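Local coordinates for Alp7A (Bacillus subtilis, PDB 5EC0), which is an actin-like protein of the bacterial cytoskeleton that binds ADP and probably forms the filaments that segregate plasmids, at residues A[181-184]-A[185-188]. Residues are numbered along the deposited sequence; the frame is centred on the assembly and turned at random.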
# COMPACT_ATOMS: atom_id res chain seq x y z
N SER A 181 -2.68 8.90 -0.07
CA SER A 181 -3.68 9.37 -1.04
C SER A 181 -3.31 10.72 -1.64
O SER A 181 -3.31 10.88 -2.87
CB SER A 181 -5.08 9.43 -0.39
OG SER A 181 -5.31 8.28 0.40
N GLU A 182 -3.00 11.69 -0.80
CA GLU A 182 -2.54 12.98 -1.29
C GLU A 182 -1.20 12.82 -1.99
O GLU A 182 -1.02 13.37 -3.08
CB GLU A 182 -2.44 14.02 -0.16
CG GLU A 182 -1.99 15.42 -0.60
CD GLU A 182 -0.48 15.58 -0.65
OE1 GLU A 182 0.24 14.79 -0.00
OE2 GLU A 182 0.01 16.50 -1.35
N VAL A 183 -0.26 12.08 -1.38
CA VAL A 183 1.10 11.99 -1.93
C VAL A 183 1.13 11.33 -3.32
O VAL A 183 2.06 11.53 -4.11
CB VAL A 183 2.08 11.21 -0.97
CG1 VAL A 183 1.80 9.72 -0.99
CG2 VAL A 183 3.53 11.47 -1.35
N ALA A 184 0.10 10.55 -3.62
CA ALA A 184 0.03 9.87 -4.90
C ALA A 184 -0.01 10.84 -6.07
O ALA A 184 0.25 10.45 -7.21
CB ALA A 184 -1.20 8.95 -4.94
N ARG A 185 -0.34 12.10 -5.81
CA ARG A 185 -0.45 13.05 -6.90
C ARG A 185 0.92 13.22 -7.55
O ARG A 185 1.00 13.56 -8.71
CB ARG A 185 -1.04 14.40 -6.44
CG ARG A 185 -0.09 15.25 -5.58
CD ARG A 185 -0.80 16.35 -4.80
NE ARG A 185 0.16 17.01 -3.91
CZ ARG A 185 0.89 18.08 -4.20
NH1 ARG A 185 0.79 18.69 -5.38
NH2 ARG A 185 1.74 18.56 -3.30
N TRP A 186 1.99 12.92 -6.82
CA TRP A 186 3.32 13.09 -7.40
C TRP A 186 3.60 12.02 -8.46
O TRP A 186 4.38 12.27 -9.39
CB TRP A 186 4.40 13.10 -6.32
CG TRP A 186 4.35 14.40 -5.59
CD1 TRP A 186 3.85 14.63 -4.33
CD2 TRP A 186 4.75 15.70 -6.10
NE1 TRP A 186 3.93 15.96 -4.03
CE2 TRP A 186 4.48 16.64 -5.09
CE3 TRP A 186 5.31 16.13 -7.31
CZ2 TRP A 186 4.77 18.01 -5.24
CZ3 TRP A 186 5.60 17.49 -7.47
CH2 TRP A 186 5.33 18.41 -6.43
N ALA A 187 2.94 10.87 -8.36
CA ALA A 187 3.12 9.82 -9.36
C ALA A 187 2.37 10.16 -10.65
O ALA A 187 2.68 9.64 -11.71
CB ALA A 187 2.67 8.45 -8.81
N ILE A 188 1.39 11.06 -10.55
CA ILE A 188 0.70 11.59 -11.73
C ILE A 188 1.44 12.82 -12.32
O ILE A 188 1.50 13.02 -13.54
CB ILE A 188 -0.75 12.01 -11.36
CG1 ILE A 188 -1.52 10.85 -10.70
CG2 ILE A 188 -1.49 12.59 -12.59
CD1 ILE A 188 -1.63 9.57 -11.57
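A type I beta turn from Glu-182 to Arg-185 leads from strand 166-179 into the short helix 185-189 of this actin-family fold, and one salt bridge ties its two ends together. The backbone N of Arg-185 bonds to Glu-182 O at 3.1 Å. Two further bonds with the same three-residue spacing follow: Trp-186 N reaches Val-183 O at 3.0 Å, and Ala-187 N reaches Ala-184 O at 3.0 Å, the latter more bent, with an N-H...O angle of 140°.

The side chains of Glu-182 and Arg-185 run side by side. Glu-182 OE2 takes a short bond from Arg-185 NE at 2.6 Å and a weak one from Arg-185 NH2 at 3.3 Å, NE coming to OE2 from above the carboxylate plane, while the two flat groups are turned 47° apart. Arg-185 holds CG between its backbone N and carbonyl carbon (chi1 72°), which lays the extended chain past Glu-182 O and brings NE up to the acid. Its NH1 is bound by Leu-227 O, so the guanidinium joins the turn to a loop beyond strand 218-223. A methionine in place of this arginine would probably leave the carboxylate of Glu-182 without this counter-charge and the carbonyl of Leu-227 without its donor.

On the opposite side of the segment from Arg-185 and Trp-186, Ala-184 and Ala-187 pack against helix 364-386, and just before the turn Ser-181 OG bonds to Asp-212 OD2, the serine side chain about 6 Å from the bound magnesium ion. Trp-186, the residue after Arg-185, brings its indole NE1 over one face of the guanidinium, 3.4 Å above the Arg-185 plane near its rim, and Trp-186 CD1 lies 4.4 Å from Val-183 CG2.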